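Side-chain contacts in calcium-dependent protein kinase, putative (Plasmodium falciparum, PDB 3MSE), which probably phosphorylates serine and threonine residues of other proteins under calcium control, this chain being its C-terminal, calcium-binding EF-hand part: residues Met14-Ser17 with Asn18-Ile22; Val6-Asn9 with Met10-Tyr13; Leu31-Ile34 with Asn35-Lys39; Ser168-Glu171 with Phe172-Tyr175; Lys137-Asp140 with Asn141-Asp145. All blocks are in the same frame, centred on the assembly; numbering follows the deposited sequence.

Interaction 1: Met14-Ser17 with Asn18-Ile22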
loop_
_atom_site.group_PDB
_atom_site.type_symbol
_atom_site.label_atom_id
_atom_site.label_comp_id
_atom_site.label_asym_id
_atom_site.label_seq_id
_atom_site.Cartn_x
_atom_site.Cartn_y
_atom_site.Cartn_z
ATOM N N MET A 14 -13.780 -8.566 -14.425
ATOM C CA MET A 14 -14.150 -8.947 -15.795
ATOM C C MET A 14 -15.205 -8.027 -16.416
ATOM O O MET A 14 -15.327 -7.973 -17.625
ATOM C CB MET A 14 -14.605 -10.418 -15.843
ATOM C CG MET A 14 -16.114 -10.657 -15.505
ATOM S SD MET A 14 -16.513 -12.412 -15.294
ATOM C CE MET A 14 -18.261 -12.277 -14.867
ATOM N N LYS A 15 -15.956 -7.299 -15.590
ATOM C CA LYS A 15 -17.035 -6.446 -16.085
ATOM C C LYS A 15 -16.567 -5.047 -16.503
ATOM O O LYS A 15 -17.310 -4.303 -17.120
ATOM C CB LYS A 15 -18.174 -6.358 -15.046
ATOM C CG LYS A 15 -19.010 -7.668 -14.912
ATOM C CD LYS A 15 -20.148 -7.481 -13.879
ATOM C CE LYS A 15 -20.825 -8.801 -13.513
ATOM N NZ LYS A 15 -19.855 -9.752 -12.917
ATOM N N HIS A 16 -15.330 -4.688 -16.177
ATOM C CA HIS A 16 -14.871 -3.343 -16.475
ATOM C C HIS A 16 -14.128 -3.257 -17.808
ATOM O O HIS A 16 -13.789 -4.293 -18.411
ATOM C CB HIS A 16 -14.083 -2.780 -15.287
ATOM C CG HIS A 16 -14.960 -2.472 -14.117
ATOM N ND1 HIS A 16 -15.831 -1.404 -14.112
ATOM C CD2 HIS A 16 -15.169 -3.136 -12.955
ATOM C CE1 HIS A 16 -16.510 -1.398 -12.977
ATOM N NE2 HIS A 16 -16.126 -2.439 -12.257
ATOM N N SER A 17 -13.913 -2.038 -18.287
ATOM C CA SER A 17 -13.265 -1.826 -19.581
ATOM C C SER A 17 -11.778 -2.156 -19.533
ATOM O O SER A 17 -11.171 -2.202 -18.459
ATOM C CB SER A 17 -13.461 -0.383 -20.041
ATOM O OG SER A 17 -12.802 0.534 -19.173
ATOM N N ASN A 18 -11.197 -2.386 -20.704
ATOM C CA ASN A 18 -9.785 -2.632 -20.792
ATOM C C ASN A 18 -8.971 -1.452 -20.260
ATOM O O ASN A 18 -8.012 -1.650 -19.519
ATOM C CB ASN A 18 -9.408 -2.996 -22.221
ATOM C CG ASN A 18 -9.754 -4.434 -22.560
ATOM O OD1 ASN A 18 -9.461 -5.362 -21.791
ATOM N ND2 ASN A 18 -10.364 -4.633 -23.719
ATOM N N ILE A 19 -9.411 -0.233 -20.567
ATOM C CA ILE A 19 -8.726 0.985 -20.083
ATOM C C ILE A 19 -8.776 1.153 -18.557
ATOM O O ILE A 19 -7.756 1.471 -17.920
ATOM C CB ILE A 19 -9.204 2.256 -20.838
ATOM C CG1 ILE A 19 -8.767 2.157 -22.316
ATOM C CG2 ILE A 19 -8.646 3.524 -20.193
ATOM C CD1 ILE A 19 -9.397 3.192 -23.267
ATOM N N ARG A 20 -9.943 0.914 -17.961
ATOM C CA ARG A 20 -10.055 0.882 -16.490
ATOM C C ARG A 20 -9.058 -0.100 -15.905
ATOM O O ARG A 20 -8.350 0.204 -14.941
ATOM C CB ARG A 20 -11.473 0.458 -16.080
ATOM C CG ARG A 20 -11.959 0.986 -14.751
ATOM C CD ARG A 20 -11.426 0.300 -13.502
ATOM N NE ARG A 20 -11.504 -1.157 -13.481
ATOM C CZ ARG A 20 -11.888 -1.891 -12.426
ATOM N NH1 ARG A 20 -12.301 -1.319 -11.306
ATOM N NH2 ARG A 20 -11.887 -3.212 -12.506
ATOM N N ASN A 21 -9.002 -1.286 -16.491
ATOM C CA ASN A 21 -8.143 -2.325 -15.961
ATOM C C ASN A 21 -6.651 -2.060 -16.236
ATOM O O ASN A 21 -5.808 -2.439 -15.448
ATOM C CB ASN A 21 -8.595 -3.690 -16.478
ATOM C CG ASN A 21 -9.949 -4.120 -15.872
ATOM O OD1 ASN A 21 -10.432 -3.500 -14.931
ATOM N ND2 ASN A 21 -10.546 -5.164 -16.422
ATOM N N ILE A 22 -6.345 -1.394 -17.337
ATOM C CA ILE A 22 -4.965 -0.944 -17.588
ATOM C C ILE A 22 -4.507 -0.008 -16.466
ATOM O O ILE A 22 -3.420 -0.184 -15.897
ATOM C CB ILE A 22 -4.826 -0.319 -18.981
ATOM C CG1 ILE A 22 -4.883 -1.442 -20.015
ATOM C CG2 ILE A 22 -3.459 0.452 -19.105
ATOM C CD1 ILE A 22 -5.240 -0.989 -21.400
#
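The imidazole of H16 and the guanidinium of R20 overlap by their rims beside the N-cap of helix 18-48, which is S17. Here the loop after helix 4-13 runs into the long helix. Their planes are 36° apart, so this is a tilted overlap and not a parallel stack. H16 CD2 sits over one face of the guanidinium near its rim, 3.3 Å from R20 NH2. In return, R20 NH1 stands over one face of the imidazole. R20 reaches this place with CG anti to its backbone N and a chain bent at chi2 and chi3. N21 fixes the rotation of the guanidinium from its edge. The amide oxygen N21 OD1 accepts from R20 NE at 3.0 Å and from R20 NH2 at 2.8 Å, a side-on grip on one atom. R20 NH1 bonds T179 OG1 near the C-terminus. M176 of helix 169-177 packs on the R20 chain.

S17 OG lies between the backbone N and the carbonyl carbon (chi1 65°), which turns it to the first turn of the helix. The first i to i+4 bond of the helix runs from N21 N to S17 O at 3.1 Å. The capping bond joins R20 N to S17 OG at 3.1 Å, with an N-H...O angle of 163°.

Interaction 2: Val6-Asn9 with Met10-Tyr13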
loop_
_atom_site.group_PDB
_atom_site.type_symbol
_atom_site.label_atom_id
_atom_site.label_comp_id
_atom_site.label_asym_id
_atom_site.label_seq_id
_atom_site.Cartn_x
_atom_site.Cartn_y
_atom_site.Cartn_z
ATOM N N VAL A 6 -11.454 -13.580 -3.564
ATOM C CA VAL A 6 -10.606 -13.502 -4.766
ATOM C C VAL A 6 -11.432 -13.828 -6.018
ATOM O O VAL A 6 -11.327 -13.146 -7.048
ATOM C CB VAL A 6 -9.349 -14.408 -4.659
ATOM C CG1 VAL A 6 -8.624 -14.509 -6.004
ATOM C CG2 VAL A 6 -8.392 -13.844 -3.588
ATOM N N LEU A 7 -12.296 -14.837 -5.901
ATOM C CA LEU A 7 -13.204 -15.201 -6.993
ATOM C C LEU A 7 -14.161 -14.086 -7.352
ATOM O O LEU A 7 -14.344 -13.769 -8.537
ATOM C CB LEU A 7 -13.957 -16.490 -6.661
ATOM C CG LEU A 7 -13.062 -17.713 -6.542
ATOM C CD1 LEU A 7 -13.899 -18.939 -6.146
ATOM C CD2 LEU A 7 -12.273 -17.954 -7.858
ATOM N N ASN A 8 -14.746 -13.470 -6.330
ATOM C CA ASN A 8 -15.635 -12.330 -6.517
ATOM C C ASN A 8 -14.902 -11.103 -7.080
ATOM O O ASN A 8 -15.478 -10.317 -7.843
ATOM C CB ASN A 8 -16.302 -11.961 -5.184
ATOM C CG ASN A 8 -17.400 -12.959 -4.771
ATOM O OD1 ASN A 8 -18.092 -13.539 -5.619
ATOM N ND2 ASN A 8 -17.568 -13.138 -3.464
ATOM N N ASN A 9 -13.645 -10.930 -6.677
ATOM C CA ASN A 9 -12.819 -9.835 -7.219
ATOM C C ASN A 9 -12.648 -10.042 -8.725
ATOM O O ASN A 9 -12.886 -9.142 -9.492
ATOM C CB ASN A 9 -11.434 -9.755 -6.533
ATOM C CG ASN A 9 -11.504 -9.275 -5.081
ATOM O OD1 ASN A 9 -12.433 -8.572 -4.690
ATOM N ND2 ASN A 9 -10.487 -9.639 -4.278
ATOM N N MET A 10 -12.281 -11.248 -9.134
ATOM C CA MET A 10 -12.157 -11.560 -10.567
ATOM C C MET A 10 -13.450 -11.296 -11.346
ATOM O O MET A 10 -13.426 -10.729 -12.448
ATOM C CB MET A 10 -11.736 -13.012 -10.772
ATOM C CG MET A 10 -10.382 -13.363 -10.237
ATOM S SD MET A 10 -10.130 -15.116 -10.468
ATOM C CE MET A 10 -8.508 -15.427 -9.780
ATOM N N LYS A 11 -14.578 -11.712 -10.768
ATOM C CA LYS A 11 -15.880 -11.532 -11.428
ATOM C C LYS A 11 -16.268 -10.086 -11.567
ATOM O O LYS A 11 -16.941 -9.707 -12.523
ATOM C CB LYS A 11 -16.982 -12.288 -10.688
ATOM C CG LYS A 11 -16.974 -13.788 -10.910
ATOM C CD LYS A 11 -17.661 -14.463 -9.699
ATOM C CE LYS A 11 -18.206 -15.834 -10.013
ATOM N NZ LYS A 11 -19.680 -15.762 -10.347
ATOM N N SER A 12 -15.869 -9.260 -10.613
ATOM C CA SER A 12 -16.114 -7.836 -10.757
ATOM C C SER A 12 -15.135 -7.209 -11.772
ATOM O O SER A 12 -15.514 -6.355 -12.571
ATOM C CB SER A 12 -16.028 -7.139 -9.402
ATOM O OG SER A 12 -15.830 -5.758 -9.581
ATOM N N TYR A 13 -13.883 -7.663 -11.748
ATOM C CA TYR A 13 -12.848 -7.158 -12.671
ATOM C C TYR A 13 -13.242 -7.376 -14.131
ATOM O O TYR A 13 -13.097 -6.474 -14.965
ATOM C CB TYR A 13 -11.535 -7.878 -12.360
ATOM C CG TYR A 13 -10.288 -7.362 -13.066
ATOM C CD1 TYR A 13 -9.636 -6.206 -12.627
ATOM C CD2 TYR A 13 -9.715 -8.081 -14.103
ATOM C CE1 TYR A 13 -8.459 -5.764 -13.238
ATOM C CE2 TYR A 13 -8.547 -7.641 -14.729
ATOM C CZ TYR A 13 -7.922 -6.484 -14.273
ATOM O OH TYR A 13 -6.774 -6.048 -14.896
#
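M10 and V6 make the apolar contact one turn apart. M10 crosses V6 at a slant, and its terminal methyl does the touching: M10 CE lies 3.9 Å from V6 CG1. M10 points CG away from its carbonyl carbon (chi1 -64°) and runs extended from there, which brings the thioether back along the helix. V6 CG1 is the branch anti to the backbone N. L7 touches the same side chain more loosely, with L7 CD2 4.4 Å from M10 SD.

The backbone bonds are those of one continuous alpha-helix, helix 4-13, and all four are of the i to i+4 kind. M10 N donates to V6 O at 3.0 Å, and Y13 N donates to N9 O at 2.9 Å. K11 N and S12 N bond L7 O and N8 O in the same way. This short N-terminal helix precedes the long helix 18-48, and the ring of Y13 packs on R20, I24 and N25 of the latter.

Aliphatic carbons also rest on backbone oxygens. M10 CG is 3.3 Å from V6 O, and the K11 chain lies along L7 O, with K11 CG 3.5 Å from it.

N9 ND2 donates to C99 O of the second subunit, and K11 NZ makes a long, weak ion pair with D74 of that subunit. L7 packs on V68, M10 on C99 and Y13 on I84, all of the second subunit.

Interaction 3: Leu31-Ile34 with Asn35-Lys39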
loop_
_atom_site.group_PDB
_atom_site.type_symbol
_atom_site.label_atom_id
_atom_site.label_comp_id
_atom_site.label_asym_id
_atom_site.label_seq_id
_atom_site.Cartn_x
_atom_site.Cartn_y
_atom_site.Cartn_z
ATOM N N LEU A 31 1.793 -1.762 -5.966
ATOM C CA LEU A 31 1.591 -2.705 -4.851
ATOM C C LEU A 31 2.690 -3.754 -4.822
ATOM O O LEU A 31 3.141 -4.184 -3.758
ATOM C CB LEU A 31 0.237 -3.431 -4.952
ATOM C CG LEU A 31 -0.988 -2.903 -4.202
ATOM C CD1 LEU A 31 -2.090 -3.922 -4.278
ATOM C CD2 LEU A 31 -0.683 -2.624 -2.746
ATOM N N SER A 32 3.093 -4.178 -6.009
ATOM C CA SER A 32 4.197 -5.090 -6.163
ATOM C C SER A 32 5.495 -4.483 -5.594
ATOM O O SER A 32 6.257 -5.164 -4.914
ATOM C CB SER A 32 4.368 -5.405 -7.640
ATOM O OG SER A 32 5.004 -6.651 -7.784
ATOM N N VAL A 33 5.726 -3.202 -5.877
ATOM C CA VAL A 33 6.944 -2.505 -5.442
ATOM C C VAL A 33 6.949 -2.448 -3.924
ATOM O O VAL A 33 7.891 -2.898 -3.284
ATOM C CB VAL A 33 7.045 -1.090 -6.060
ATOM C CG1 VAL A 33 8.113 -0.230 -5.336
ATOM C CG2 VAL A 33 7.344 -1.180 -7.559
ATOM N N ILE A 34 5.858 -1.932 -3.363
ATOM C CA ILE A 34 5.640 -1.890 -1.927
ATOM C C ILE A 34 5.864 -3.253 -1.280
ATOM O O ILE A 34 6.604 -3.367 -0.297
ATOM C CB ILE A 34 4.230 -1.331 -1.622
ATOM C CG1 ILE A 34 4.196 0.162 -1.969
ATOM C CG2 ILE A 34 3.838 -1.588 -0.170
ATOM C CD1 ILE A 34 2.817 0.796 -2.005
ATOM N N ASN A 35 5.246 -4.282 -1.854
ATOM C CA ASN A 35 5.319 -5.649 -1.350
ATOM C C ASN A 35 6.729 -6.246 -1.408
ATOM O O ASN A 35 7.072 -7.117 -0.610
ATOM C CB ASN A 35 4.330 -6.541 -2.125
ATOM C CG ASN A 35 4.512 -8.026 -1.838
ATOM O OD1 ASN A 35 5.041 -8.777 -2.661
ATOM N ND2 ASN A 35 4.086 -8.450 -0.667
ATOM N N ASN A 36 7.533 -5.800 -2.372
ATOM C CA ASN A 36 8.935 -6.226 -2.439
ATOM C C ASN A 36 9.733 -5.679 -1.261
ATOM O O ASN A 36 10.484 -6.427 -0.635
ATOM C CB ASN A 36 9.587 -5.822 -3.765
ATOM C CG ASN A 36 9.069 -6.629 -4.940
ATOM O OD1 ASN A 36 8.861 -7.844 -4.841
ATOM N ND2 ASN A 36 8.865 -5.956 -6.070
ATOM N N HIS A 37 9.552 -4.388 -0.966
ATOM C CA HIS A 37 10.153 -3.753 0.222
ATOM C C HIS A 37 9.755 -4.514 1.486
ATOM O O HIS A 37 10.615 -4.880 2.290
ATOM C CB HIS A 37 9.747 -2.274 0.356
ATOM C CG HIS A 37 10.301 -1.379 -0.713
ATOM N ND1 HIS A 37 11.632 -1.370 -1.075
ATOM C CD2 HIS A 37 9.704 -0.424 -1.469
ATOM C CE1 HIS A 37 11.824 -0.479 -2.032
ATOM N NE2 HIS A 37 10.670 0.113 -2.286
ATOM N N ILE A 38 8.455 -4.781 1.643
ATOM C CA ILE A 38 7.966 -5.518 2.805
ATOM C C ILE A 38 8.554 -6.926 2.888
ATOM O O ILE A 38 8.857 -7.415 3.983
ATOM C CB ILE A 38 6.424 -5.572 2.854
ATOM C CG1 ILE A 38 5.856 -4.162 2.996
ATOM C CG2 ILE A 38 5.946 -6.456 4.007
ATOM C CD1 ILE A 38 4.355 -4.106 2.884
ATOM N N LYS A 39 8.725 -7.573 1.740
ATOM C CA LYS A 39 9.331 -8.899 1.695
ATOM C C LYS A 39 10.768 -8.863 2.249
ATOM O O LYS A 39 11.149 -9.726 3.045
ATOM C CB LYS A 39 9.313 -9.451 0.266
ATOM C CG LYS A 39 9.519 -10.957 0.156
ATOM C CD LYS A 39 9.224 -11.484 -1.268
ATOM C CE LYS A 39 7.759 -11.248 -1.685
ATOM N NZ LYS A 39 6.765 -12.073 -0.913
#
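V33 O accepts two backbone N-H groups. H37 N is 3.2 Å away and nearly straight, with an N-H...O angle of 167°. N36 N is 3.1 Å away, but its bond is weak and bent to 124°. N36 N also donates to S32 O at 2.9 Å. N35 N bonds L31 O at 2.8 Å, and I38 N bonds I34 O. The pattern is that of an alpha-helix, here the middle of the long helix 18-48. This helix leads on to the calcium loop that starts at D49, as the entering helix of that EF-hand.

Two pairs of side chains lie alongside each other one turn apart. I34 CG2 is 4.0 Å from I38 CD1. I34 CG2 is the branch anti to the backbone N, while I38 brings its longer branch back along the helix. V33 CG1 is 4.0 Å from H37 NE2, with both side chains pointing the same way. The N36 amide lies close to the S32 carbonyl; N36 ND2 is 3.0 Å from S32 O, but the angle is too poor for a hydrogen bond.

Y100 touches I34 and H37. N35, a buried polar residue, packs at the interface with the second subunit, on I38 of that subunit. The N36 N-H is thus split between an i to i+4 bond and a weak i to i+3 bond, while I34 joins apolar I38 to F109 of helix 109-117.

Interaction 4: Ser168-Glu171 with Phe172-Tyr175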
loop_
_atom_site.group_PDB
_atom_site.type_symbol
_atom_site.label_atom_id
_atom_site.label_comp_id
_atom_site.label_asym_id
_atom_site.label_seq_id
_atom_site.Cartn_x
_atom_site.Cartn_y
_atom_site.Cartn_z
ATOM N N SER A 168 -9.362 16.000 -14.900
ATOM C CA SER A 168 -8.628 16.450 -13.718
ATOM C C SER A 168 -8.407 15.261 -12.790
ATOM O O SER A 168 -9.025 14.214 -12.973
ATOM C CB SER A 168 -9.432 17.519 -12.972
ATOM O OG SER A 168 -10.514 16.927 -12.262
ATOM N N PHE A 169 -7.553 15.426 -11.781
ATOM C CA PHE A 169 -7.337 14.356 -10.828
ATOM C C PHE A 169 -8.620 13.994 -10.101
ATOM O O PHE A 169 -8.858 12.822 -9.813
ATOM C CB PHE A 169 -6.232 14.661 -9.814
ATOM C CG PHE A 169 -6.113 13.606 -8.749
ATOM C CD1 PHE A 169 -6.441 13.891 -7.428
ATOM C CD2 PHE A 169 -5.754 12.300 -9.087
ATOM C CE1 PHE A 169 -6.369 12.910 -6.447
ATOM C CE2 PHE A 169 -5.687 11.306 -8.118
ATOM C CZ PHE A 169 -5.990 11.613 -6.791
ATOM N N GLN A 170 -9.434 15.006 -9.806
ATOM C CA GLN A 170 -10.674 14.811 -9.061
ATOM C C GLN A 170 -11.680 13.981 -9.861
ATOM O O GLN A 170 -12.286 13.061 -9.321
ATOM C CB GLN A 170 -11.277 16.160 -8.625
ATOM C CG GLN A 170 -12.201 16.073 -7.404
ATOM C CD GLN A 170 -11.488 15.566 -6.153
ATOM O OE1 GLN A 170 -11.978 14.665 -5.476
ATOM N NE2 GLN A 170 -10.320 16.133 -5.851
ATOM N N GLU A 171 -11.835 14.307 -11.141
ATOM C CA GLU A 171 -12.713 13.552 -12.045
ATOM C C GLU A 171 -12.182 12.138 -12.299
ATOM O O GLU A 171 -12.957 11.190 -12.440
ATOM C CB GLU A 171 -12.860 14.272 -13.378
ATOM C CG GLU A 171 -13.383 15.695 -13.283
ATOM C CD GLU A 171 -13.319 16.416 -14.620
ATOM O OE1 GLU A 171 -14.217 17.241 -14.901
ATOM O OE2 GLU A 171 -12.375 16.150 -15.398
ATOM N N PHE A 172 -10.854 12.020 -12.355
ATOM C CA PHE A 172 -10.183 10.732 -12.487
ATOM C C PHE A 172 -10.483 9.887 -11.256
ATOM O O PHE A 172 -10.949 8.752 -11.369
ATOM C CB PHE A 172 -8.673 10.936 -12.639
ATOM C CG PHE A 172 -7.877 9.666 -12.593
ATOM C CD1 PHE A 172 -7.177 9.316 -11.449
ATOM C CD2 PHE A 172 -7.825 8.814 -13.702
ATOM C CE1 PHE A 172 -6.426 8.134 -11.402
ATOM C CE2 PHE A 172 -7.081 7.632 -13.671
ATOM C CZ PHE A 172 -6.383 7.289 -12.522
ATOM N N LYS A 173 -10.229 10.470 -10.085
ATOM C CA LYS A 173 -10.440 9.816 -8.800
ATOM C C LYS A 173 -11.893 9.405 -8.621
ATOM O O LYS A 173 -12.180 8.295 -8.179
ATOM C CB LYS A 173 -10.022 10.746 -7.655
ATOM C CG LYS A 173 -10.070 10.103 -6.271
ATOM C CD LYS A 173 -10.635 11.061 -5.236
ATOM C CE LYS A 173 -9.569 11.938 -4.584
ATOM N NZ LYS A 173 -9.171 11.428 -3.232
ATOM N N ASP A 174 -12.802 10.309 -8.965
ATOM C CA ASP A 174 -14.232 10.055 -8.831
ATOM C C ASP A 174 -14.668 8.906 -9.725
ATOM O O ASP A 174 -15.452 8.058 -9.295
ATOM C CB ASP A 174 -15.054 11.310 -9.148
ATOM C CG ASP A 174 -14.961 12.378 -8.051
ATOM O OD1 ASP A 174 -14.458 12.092 -6.940
ATOM O OD2 ASP A 174 -15.394 13.522 -8.317
ATOM N N TYR A 175 -14.165 8.861 -10.963
ATOM C CA TYR A 175 -14.515 7.733 -11.832
ATOM C C TYR A 175 -13.999 6.402 -11.283
ATOM O O TYR A 175 -14.757 5.438 -11.178
ATOM C CB TYR A 175 -14.075 7.920 -13.289
ATOM C CG TYR A 175 -14.345 6.671 -14.106
ATOM C CD1 TYR A 175 -15.632 6.367 -14.546
ATOM C CD2 TYR A 175 -13.315 5.767 -14.400
ATOM C CE1 TYR A 175 -15.889 5.203 -15.278
ATOM C CE2 TYR A 175 -13.555 4.604 -15.130
ATOM C CZ TYR A 175 -14.844 4.330 -15.568
ATOM O OH TYR A 175 -15.083 3.178 -16.288
#
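Helix 169-177 starts with regular i to i+4 bonds, among them K173 N to F169 O at 2.7 Å and F172 N to S168 O at 2.9 Å. S168 and E171 form a capping box at its first turn. E171 N donates to S168 OG at 3.1 Å, almost straight at 172°. In return, S168 N donates to E171 OE2 on its anti side, tilted 35° from the carboxylate plane.

The side chains of F169 and F172 cross at a slant, with F169 CD2 4.1 Å from F172 CD1. K173 CB lies over one face of the F169 ring, and the bent lysine chain brings K173 CE 3.8 Å from F169 CE1. Q170 runs beside this lysine, with Q170 OE1 3.7 Å from K173 CE.

The F172 ring packs edge-to-face with F114 of helix 109-117 and touches I125, and K111 makes a cation-pi contact with F169. The two capping bonds satisfy main-chain N-H groups at the helix start, while the phenylalanines join this helix to helix 109-117.

Interaction 5: Lys137-Asp140 with Asn141-Asp145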
loop_
_atom_site.group_PDB
_atom_site.type_symbol
_atom_site.label_atom_id
_atom_site.label_comp_id
_atom_site.label_asym_id
_atom_site.label_seq_id
_atom_site.Cartn_x
_atom_site.Cartn_y
_atom_site.Cartn_z
ATOM N N LYS A 137 -1.231 -1.766 -26.844
ATOM C CA LYS A 137 -2.462 -2.548 -26.742
ATOM C C LYS A 137 -3.214 -2.382 -28.034
ATOM O O LYS A 137 -3.169 -1.310 -28.659
ATOM C CB LYS A 137 -3.352 -2.040 -25.588
ATOM C CG LYS A 137 -2.676 -1.883 -24.236
ATOM C CD LYS A 137 -2.448 -3.226 -23.560
ATOM C CE LYS A 137 -2.015 -3.060 -22.097
ATOM N NZ LYS A 137 -0.571 -2.693 -21.955
ATOM N N VAL A 138 -3.916 -3.437 -28.433
ATOM C CA VAL A 138 -4.631 -3.459 -29.714
ATOM C C VAL A 138 -5.841 -2.501 -29.769
ATOM O O VAL A 138 -6.392 -2.255 -30.851
ATOM C CB VAL A 138 -4.977 -4.924 -30.151
ATOM C CG1 VAL A 138 -5.680 -5.696 -29.021
ATOM C CG2 VAL A 138 -5.805 -4.951 -31.428
ATOM N N LEU A 139 -6.216 -1.932 -28.624
ATOM C CA LEU A 139 -7.298 -0.934 -28.517
ATOM C C LEU A 139 -7.168 0.247 -29.484
ATOM O O LEU A 139 -6.057 0.623 -29.871
ATOM C CB LEU A 139 -7.385 -0.375 -27.090
ATOM C CG LEU A 139 -7.325 -1.316 -25.889
ATOM C CD1 LEU A 139 -7.174 -0.486 -24.625
ATOM C CD2 LEU A 139 -8.567 -2.195 -25.816
ATOM N N ASP A 140 -8.309 0.848 -29.830
ATOM C CA ASP A 140 -8.383 1.904 -30.844
ATOM C C ASP A 140 -9.131 3.140 -30.332
ATOM O O ASP A 140 -9.367 3.278 -29.129
ATOM C CB ASP A 140 -9.045 1.363 -32.127
ATOM C CG ASP A 140 -10.473 0.814 -31.891
ATOM O OD1 ASP A 140 -11.228 1.326 -31.023
ATOM O OD2 ASP A 140 -10.843 -0.142 -32.603
ATOM N N ASN A 141 -9.523 4.023 -31.251
ATOM C CA ASN A 141 -10.170 5.289 -30.880
ATOM C C ASN A 141 -11.598 5.177 -30.315
ATOM O O ASN A 141 -12.019 6.030 -29.517
ATOM C CB ASN A 141 -10.149 6.271 -32.053
ATOM C CG ASN A 141 -9.738 7.658 -31.620
ATOM O OD1 ASN A 141 -10.561 8.575 -31.549
ATOM N ND2 ASN A 141 -8.452 7.814 -31.293
ATOM N N ASN A 142 -12.330 4.141 -30.738
ATOM C CA ASN A 142 -13.668 3.845 -30.207
ATOM C C ASN A 142 -13.628 3.584 -28.697
ATOM O O ASN A 142 -14.383 4.179 -27.923
ATOM C CB ASN A 142 -14.266 2.634 -30.935
ATOM C CG ASN A 142 -15.733 2.392 -30.576
ATOM O OD1 ASN A 142 -16.541 3.329 -30.528
ATOM N ND2 ASN A 142 -16.083 1.123 -30.332
ATOM N N ASP A 143 -12.713 2.711 -28.292
ATOM C CA ASP A 143 -12.508 2.380 -26.891
ATOM C C ASP A 143 -12.190 3.626 -26.056
ATOM O O ASP A 143 -12.744 3.815 -24.969
ATOM C CB ASP A 143 -11.388 1.340 -26.771
ATOM C CG ASP A 143 -11.646 0.090 -27.621
ATOM O OD1 ASP A 143 -12.701 -0.560 -27.416
ATOM O OD2 ASP A 143 -10.796 -0.251 -28.485
ATOM N N ILE A 144 -11.313 4.483 -26.579
ATOM C CA ILE A 144 -10.867 5.668 -25.848
ATOM C C ILE A 144 -12.024 6.628 -25.590
ATOM O O ILE A 144 -12.178 7.129 -24.475
ATOM C CB ILE A 144 -9.687 6.393 -26.562
ATOM C CG1 ILE A 144 -8.465 5.466 -26.636
ATOM C CG2 ILE A 144 -9.331 7.687 -25.839
ATOM C CD1 ILE A 144 -7.418 5.885 -27.637
ATOM N N ASP A 145 -12.826 6.879 -26.624
ATOM C CA ASP A 145 -13.983 7.783 -26.519
ATOM C C ASP A 145 -14.977 7.319 -25.466
ATOM O O ASP A 145 -15.444 8.130 -24.678
ATOM C CB ASP A 145 -14.688 7.948 -27.870
ATOM C CG ASP A 145 -14.000 8.955 -28.769
ATOM O OD1 ASP A 145 -13.458 9.951 -28.246
ATOM O OD2 ASP A 145 -13.997 8.741 -30.000
#
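The carboxylates of D140 and D143 have nearly parallel planes, 8° apart, though the two side chains cross at about a right angle. D143 OD2 meets the backbone N-H of D140 with its anti lone pair, 3.0 Å from D140 N and nearly straight at 173°. The same D143 OD2 is 3.0 Å from D140 OD1, a close approach of like charges. L139 CB lies 3.7 Å from D143 OD2.

D140 is the N-cap of helix 141-152, and with D143 it forms a capping box. The cap starts this helix in the C-terminal EF-hand region, beside helix 127-133. A D140 chi1 of 59° swings the carboxylate toward the first N-H groups. There D140 OD1 takes weak bonds from N142 N at 3.0 Å and D143 N at 3.4 Å. I144 N bonds D140 O, also weakly.

L139 packs on N18 and I19 of helix 18-48, and I144 packs on helix 127-133. N141 OD1 accepts from K127 NZ. The box thus pairs one straight bond, D140 N to D143 OD2, with one weak bond, D143 N to D140 OD1. Two carboxylates this close would be expected to repel, an effect that the N-H groups at the positive end of the helix probably offset.

In the fold
Interactions 1 and 2 follow each other along the chain and touch, with N21 ND2 3.2 Å from Y13 O, probably a hydrogen bond. Interaction 1 also links two others: R20 CG packs on Y175 CE2 of interaction 4 at 4.0 Å, and I22 CD1 on L139 CD1 of interaction 5 at 3.8 Å. Interaction 3 shares helix 18-48 with interaction 1, but their centres are about 24 Å apart. Interactions 1, 2 and 3 touch the second subunit, and interaction 5 reaches it through K137. Interaction 4 lies close to a calcium site: the S168 side chain is about 11 Å from a bound ion and about 4 Å from that of Y124, a ligand residue. In interaction 5, the side chain of I144 is about 13 Å from a bound calcium ion.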